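Local coordinates for protein A-adding tRNA nucleotidyltransferase (Aquifex aeolicus, PDB 4WBY) that adds the terminal adenosine to tRNAs ending in CC, using ATP and magnesium, to complete their 3' CCA end, at residues 26-31 / 109-114; 257-262 / 268-273. One frame throughout, in Å; residues are numbered along the deposited sequence. Where two conformers were deposited one is given.

Contact 1 of 2, residues 26-31 / 109-114; sequences RAYIVG and ASLKED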
loop_
_atom_site.group_PDB
_atom_site.type_symbol
_atom_site.label_atom_id
_atom_site.label_comp_id
_atom_site.label_asym_id
_atom_site.label_seq_id
_atom_site.Cartn_x
_atom_site.Cartn_y
_atom_site.Cartn_z
ATOM N N ARG A 26 6.096 4.229 32.195
ATOM C CA ARG A 26 6.098 5.351 31.256
ATOM C C ARG A 26 5.562 4.899 29.914
ATOM O O ARG A 26 5.736 3.740 29.531
ATOM C CB ARG A 26 7.500 5.943 31.089
ATOM C CG ARG A 26 8.028 6.553 32.375
ATOM C CD ARG A 26 9.387 7.214 32.190
ATOM N NE ARG A 26 9.315 8.393 31.330
ATOM C CZ ARG A 26 8.889 9.586 31.725
ATOM N NH1 ARG A 26 8.476 9.772 32.973
ATOM N NH2 ARG A 26 8.876 10.598 30.871
ATOM N N ALA A 27 4.912 5.814 29.204
ATOM C CA ALA A 27 4.301 5.495 27.920
ATOM C C ALA A 27 4.553 6.591 26.899
ATOM O O ALA A 27 4.676 7.776 27.250
ATOM C CB ALA A 27 2.797 5.266 28.082
ATOM N N TYR A 28 4.578 6.189 25.633
ATOM C CA TYR A 28 4.951 7.060 24.523
ATOM C C TYR A 28 4.172 6.699 23.273
ATOM O O TYR A 28 3.953 5.529 23.000
ATOM C CB TYR A 28 6.453 6.942 24.213
ATOM C CG TYR A 28 7.347 7.013 25.422
ATOM C CD1 TYR A 28 7.934 8.216 25.810
ATOM C CD2 TYR A 28 7.596 5.881 26.187
ATOM C CE1 TYR A 28 8.747 8.279 26.931
ATOM C CE2 TYR A 28 8.403 5.932 27.291
ATOM C CZ TYR A 28 8.986 7.123 27.657
ATOM O OH TYR A 28 9.792 7.140 28.769
ATOM N N ILE A 29 3.765 7.699 22.502
ATOM C CA ILE A 29 3.291 7.449 21.142
ATOM C C ILE A 29 4.539 7.256 20.288
ATOM O O ILE A 29 5.507 7.992 20.459
ATOM C CB ILE A 29 2.436 8.608 20.612
ATOM C CG1 ILE A 29 1.203 8.791 21.488
ATOM C CG2 ILE A 29 2.025 8.361 19.165
ATOM C CD1 ILE A 29 0.483 10.105 21.255
ATOM N N VAL A 30 4.552 6.259 19.401
ATOM C CA VAL A 30 5.794 5.923 18.685
ATOM C C VAL A 30 5.626 5.659 17.190
ATOM O O VAL A 30 4.569 5.226 16.737
ATOM C CB VAL A 30 6.475 4.664 19.260
ATOM C CG1 VAL A 30 6.812 4.842 20.733
ATOM C CG2 VAL A 30 5.600 3.442 19.033
ATOM N N GLY A 31 6.688 5.943 16.438
ATOM C CA GLY A 31 6.895 5.365 15.125
ATOM C C GLY A 31 6.247 6.089 13.971
ATOM O O GLY A 31 6.262 7.319 13.908
ATOM N N ALA A 109 14.042 -3.281 28.546
ATOM C CA ALA A 109 14.436 -2.391 27.464
ATOM C C ALA A 109 13.961 -0.963 27.701
ATOM O O ALA A 109 12.850 -0.728 28.186
ATOM C CB ALA A 109 13.904 -2.908 26.131
ATOM N N SER A 110 14.821 -0.012 27.358
ATOM C CA SER A 110 14.453 1.394 27.374
ATOM C C SER A 110 13.724 1.756 26.087
ATOM O O SER A 110 13.811 1.031 25.088
ATOM C CB SER A 110 15.695 2.265 27.524
ATOM O OG SER A 110 16.481 2.197 26.344
ATOM N N LEU A 111 13.020 2.882 26.105
ATOM C CA LEU A 111 12.451 3.431 24.884
ATOM C C LEU A 111 13.512 3.571 23.789
ATOM O O LEU A 111 13.266 3.215 22.635
ATOM C CB LEU A 111 11.801 4.784 25.157
ATOM C CG LEU A 111 11.264 5.523 23.932
ATOM C CD1 LEU A 111 10.072 4.789 23.321
ATOM C CD2 LEU A 111 10.891 6.935 24.316
ATOM N N LYS A 112 14.692 4.077 24.147
ATOM C CA LYS A 112 15.735 4.311 23.149
ATOM C C LYS A 112 16.138 3.004 22.466
ATOM O O LYS A 112 16.354 2.965 21.253
ATOM C CB LYS A 112 16.957 4.987 23.784
ATOM C CG LYS A 112 18.065 5.344 22.790
ATOM C CD LYS A 112 19.134 6.217 23.452
ATOM C CE LYS A 112 20.241 6.605 22.483
ATOM N NZ LYS A 112 21.350 7.328 23.180
ATOM N N GLU A 113 16.213 1.930 23.243
ATOM C CA GLU A 113 16.533 0.620 22.695
ATOM C C GLU A 113 15.421 0.108 21.787
ATOM O O GLU A 113 15.682 -0.552 20.778
ATOM C CB GLU A 113 16.802 -0.368 23.822
ATOM C CG GLU A 113 18.119 -0.105 24.520
ATOM C CD GLU A 113 18.358 -1.027 25.697
ATOM O OE1 GLU A 113 17.468 -1.138 26.565
ATOM O OE2 GLU A 113 19.441 -1.640 25.748
ATOM N N ASP A 114 14.180 0.427 22.136
ATOM C CA ASP A 114 13.044 0.055 21.300
ATOM C C ASP A 114 12.997 0.853 19.991
ATOM O O ASP A 114 12.546 0.359 18.956
ATOM C CB ASP A 114 11.743 0.257 22.070
ATOM C CG ASP A 114 10.535 -0.176 21.281
ATOM O OD1 ASP A 114 9.940 0.686 20.599
ATOM O OD2 ASP A 114 10.181 -1.377 21.340
#
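Leu111 is the residue through which 109-114 meets segment 26-31: its branched end rests on Tyr28. Just ahead of it, Ser110 caps the short helix. Its OG accepts from Glu113 N at 3.1 Å, while Glu113 OE1 takes up Ser110 N at 3.0 Å through its anti lone pair, a nearly straight bond (169°). This reciprocal pair is a capping box, and it ties down the first turn from which Leu111 reaches inward. Arg94 adds a salt bridge to the same Glu113 OE1.

Leu111 carries its CG anti to the backbone N (chi1 175°), which extends the branch toward the sheet. Leu111 CD2 stands almost squarely over the middle of the Tyr28 ring, 3.5 Å from the centroid and 10° off the normal, a CH-pi contact. Leu111 CD1 lies toward Tyr28 CD2, 3.9 Å away. In one of two Val30 conformers, Leu111 CD1 also comes to 4.2 Å from Val30 CG1, a tentative contact. The phenol is held at its far end: Tyr28 OH accepts from Arg26 NE at 2.9 Å, close to the guanidinium plane, and also bonds Glu51. Because Glu51 receives Leu111 N as well, one carboxylate links the ring to the start of the helix.

Asp114, a turn further on, is engaged by Arg117 and Arg118, the latter an ATP-binding residue; in the same conformer Val30 also lies near Arg118 and near Asp47, a probable magnesium ligand. The contact thus belongs to the nucleotidyltransferase head. Strand 26-30 runs antiparallel between strands 45-51 and 126-128 in its mixed sheet, and helix 111-116 lies against one face, where Ile138 of strand 137-138 touches both Tyr28 and Leu111.

Contact 2 of 2, residues 257-262 / 268-273; sequences DWHALE and IDYGWL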
loop_
_atom_site.group_PDB
_atom_site.type_symbol
_atom_site.label_atom_id
_atom_site.label_comp_id
_atom_site.label_asym_id
_atom_site.label_seq_id
_atom_site.Cartn_x
_atom_site.Cartn_y
_atom_site.Cartn_z
ATOM N N ASP A 257 -5.929 7.608 -13.493
ATOM C CA ASP A 257 -6.287 8.910 -12.944
ATOM C C ASP A 257 -7.596 9.393 -13.564
ATOM O O ASP A 257 -8.456 9.953 -12.875
ATOM C CB ASP A 257 -5.170 9.929 -13.181
ATOM C CG ASP A 257 -3.939 9.671 -12.317
ATOM O OD1 ASP A 257 -4.029 8.889 -11.341
ATOM O OD2 ASP A 257 -2.876 10.256 -12.610
ATOM N N TRP A 258 -7.751 9.157 -14.864
ATOM C CA TRP A 258 -8.986 9.514 -15.553
ATOM C C TRP A 258 -10.172 8.726 -14.996
ATOM O O TRP A 258 -11.220 9.297 -14.686
ATOM C CB TRP A 258 -8.845 9.274 -17.060
ATOM C CG TRP A 258 -10.139 9.363 -17.813
ATOM C CD1 TRP A 258 -10.732 10.495 -18.293
ATOM C CD2 TRP A 258 -11.001 8.274 -18.174
ATOM N NE1 TRP A 258 -11.911 10.180 -18.928
ATOM C CE2 TRP A 258 -12.100 8.824 -18.867
ATOM C CE3 TRP A 258 -10.952 6.890 -17.979
ATOM C CZ2 TRP A 258 -13.138 8.038 -19.368
ATOM C CZ3 TRP A 258 -11.985 6.111 -18.475
ATOM C CH2 TRP A 258 -13.064 6.686 -19.159
ATOM N N HIS A 259 -10.003 7.416 -14.860
ATOM C CA HIS A 259 -11.095 6.579 -14.386
ATOM C C HIS A 259 -11.508 6.955 -12.962
ATOM O O HIS A 259 -12.700 7.033 -12.654
ATOM C CB HIS A 259 -10.716 5.100 -14.440
ATOM C CG HIS A 259 -11.829 4.193 -14.020
ATOM N ND1 HIS A 259 -11.904 3.643 -12.758
ATOM C CD2 HIS A 259 -12.933 3.771 -14.682
ATOM C CE1 HIS A 259 -12.998 2.908 -12.665
ATOM N NE2 HIS A 259 -13.643 2.973 -13.817
ATOM N N ALA A 260 -10.522 7.187 -12.098
ATOM C CA ALA A 260 -10.804 7.504 -10.700
ATOM C C ALA A 260 -11.545 8.831 -10.577
ATOM O O ALA A 260 -12.385 9.005 -9.694
ATOM C CB ALA A 260 -9.514 7.538 -9.888
ATOM N N LEU A 261 -11.234 9.757 -11.478
ATOM C CA LEU A 261 -11.857 11.075 -11.478
ATOM C C LEU A 261 -13.281 11.015 -12.016
ATOM O O LEU A 261 -14.205 11.562 -11.420
ATOM C CB LEU A 261 -11.024 12.051 -12.310
ATOM C CG LEU A 261 -11.532 13.486 -12.443
ATOM C CD1 LEU A 261 -11.560 14.160 -11.085
ATOM C CD2 LEU A 261 -10.666 14.272 -13.417
ATOM N N GLU A 262 -13.451 10.331 -13.143
ATOM C CA GLU A 262 -14.719 10.334 -13.864
ATOM C C GLU A 262 -15.720 9.311 -13.335
ATOM O O GLU A 262 -16.928 9.466 -13.525
ATOM C CB GLU A 262 -14.471 10.086 -15.354
ATOM C CG GLU A 262 -13.628 11.159 -16.024
ATOM C CD GLU A 262 -14.326 12.508 -16.073
ATOM O OE1 GLU A 262 -15.568 12.534 -16.197
ATOM O OE2 GLU A 262 -13.632 13.544 -15.981
ATOM N N ILE A 268 -11.383 0.794 -8.399
ATOM C CA ILE A 268 -10.866 -0.502 -8.001
ATOM C C ILE A 268 -9.477 -0.290 -7.419
ATOM O O ILE A 268 -8.958 0.828 -7.439
ATOM C CB ILE A 268 -10.824 -1.507 -9.189
ATOM C CG1 ILE A 268 -9.962 -0.975 -10.336
ATOM C CG2 ILE A 268 -12.236 -1.792 -9.695
ATOM C CD1 ILE A 268 -9.818 -1.971 -11.513
ATOM N N ASP A 269 -8.884 -1.353 -6.886
ATOM C CA ASP A 269 -7.532 -1.266 -6.351
ATOM C C ASP A 269 -6.539 -1.262 -7.509
ATOM O O ASP A 269 -6.013 -2.302 -7.905
ATOM C CB ASP A 269 -7.275 -2.410 -5.367
ATOM C CG ASP A 269 -8.148 -2.304 -4.121
ATOM O OD1 ASP A 269 -8.563 -1.172 -3.785
ATOM O OD2 ASP A 269 -8.422 -3.344 -3.484
ATOM N N TYR A 270 -6.292 -0.067 -8.043
ATOM C CA TYR A 270 -5.547 0.092 -9.293
ATOM C C TYR A 270 -4.108 -0.388 -9.246
ATOM O O TYR A 270 -3.519 -0.663 -10.287
ATOM C CB TYR A 270 -5.538 1.556 -9.729
ATOM C CG TYR A 270 -6.894 2.192 -9.924
ATOM C CD1 TYR A 270 -7.683 1.879 -11.031
ATOM C CD2 TYR A 270 -7.358 3.158 -9.043
ATOM C CE1 TYR A 270 -8.916 2.478 -11.223
ATOM C CE2 TYR A 270 -8.587 3.769 -9.228
ATOM C CZ TYR A 270 -9.357 3.431 -10.321
ATOM O OH TYR A 270 -10.571 4.038 -10.502
ATOM N N GLY A 271 -3.525 -0.452 -8.055
ATOM C CA GLY A 271 -2.150 -0.902 -7.926
ATOM C C GLY A 271 -1.899 -2.248 -8.585
ATOM O O GLY A 271 -0.825 -2.478 -9.155
ATOM N N TRP A 272 -2.891 -3.132 -8.527
ATOM C CA TRP A 272 -2.751 -4.446 -9.142
ATOM C C TRP A 272 -2.594 -4.358 -10.659
ATOM O O TRP A 272 -1.951 -5.213 -11.263
ATOM C CB TRP A 272 -3.953 -5.332 -8.807
ATOM C CG TRP A 272 -4.024 -5.722 -7.371
ATOM C CD1 TRP A 272 -4.854 -5.205 -6.424
ATOM C CD2 TRP A 272 -3.222 -6.712 -6.710
ATOM N NE1 TRP A 272 -4.630 -5.817 -5.217
ATOM C CE2 TRP A 272 -3.633 -6.746 -5.364
ATOM C CE3 TRP A 272 -2.206 -7.578 -7.130
ATOM C CZ2 TRP A 272 -3.057 -7.606 -4.426
ATOM C CZ3 TRP A 272 -1.634 -8.436 -6.200
ATOM C CH2 TRP A 272 -2.065 -8.448 -4.862
ATOM N N LEU A 273 -3.167 -3.326 -11.273
ATOM C CA LEU A 273 -3.017 -3.137 -12.717
ATOM C C LEU A 273 -1.571 -2.848 -13.108
ATOM O O LEU A 273 -1.097 -3.324 -14.136
ATOM C CB LEU A 273 -3.909 -2.003 -13.215
ATOM C CG LEU A 273 -5.414 -2.172 -13.042
ATOM C CD1 LEU A 273 -6.146 -0.990 -13.668
ATOM C CD2 LEU A 273 -5.872 -3.471 -13.663
#
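Tyr270 reaches across from 268-273 to His259 and Ala260, near the end of helix 243-262. From CB, its ring is carried toward that helix with CG anti to the carbonyl carbon (chi1 -57°). Over one face, displaced toward the CD2-CE2 rim, Ile268 O stands 3.2 Å above the plane of the Tyr270 ring. Further out the two edges have different neighbours. Tyr270 CE2 comes to 3.9 Å from Ala260 CB, an apolar contact made obliquely, whereas Tyr270 CE1 passes 3.6 Å from His259 ND1.

In this all-helical C-terminal part of the chain, well away from the nucleotide site, helix 243-262 passes through a short loop, with an inverse gamma turn centred on Asp269, into helix 271-278. The tyrosine spans the two ends of that connection. Arg267, within it, donates through NE to Ala260 O, so a second bond ties the loop back to the same helix.

Tyr270 CZ lies at the imidazole edge, near its plane, 3.5 Å from His259 ND1. The hydroxyl itself makes the principal contact: Tyr270 OH and His259 ND1 are 2.6 Å apart in a short, fairly straight hydrogen bond (161°), and either may be the donor. The His259 and Tyr270 rings meet rim to rim with planes at 80°, neither covering the other's face. Beside the bond, Tyr270 OH also packs 3.7 Å from Ala260 CB. The Phe263 ring meets that of His259 with the planes inclined, and helix 336-342 borders the pair, with Thr336 touching His259 and Leu340 touching Tyr270.

Overall arrangement
The two contacts lie on opposite sides of the chain's centre, with their own centres about 39 Å apart, and share no helix or strand. Contact 1 is fully buried and joins elements far apart in sequence, a strand of the head's mixed sheet and a short helix; contact 2 is partly buried and links successive helices across a brief loop. The chemistry differs accordingly. Across contact 1 the segments meet only through apolar and CH-pi contacts, with polar bonds flanking them, close to residues of the nucleotide and metal site. Across contact 2 the main link is a hydrogen bond between aromatic side chains, away from the annotated ligand-binding residues.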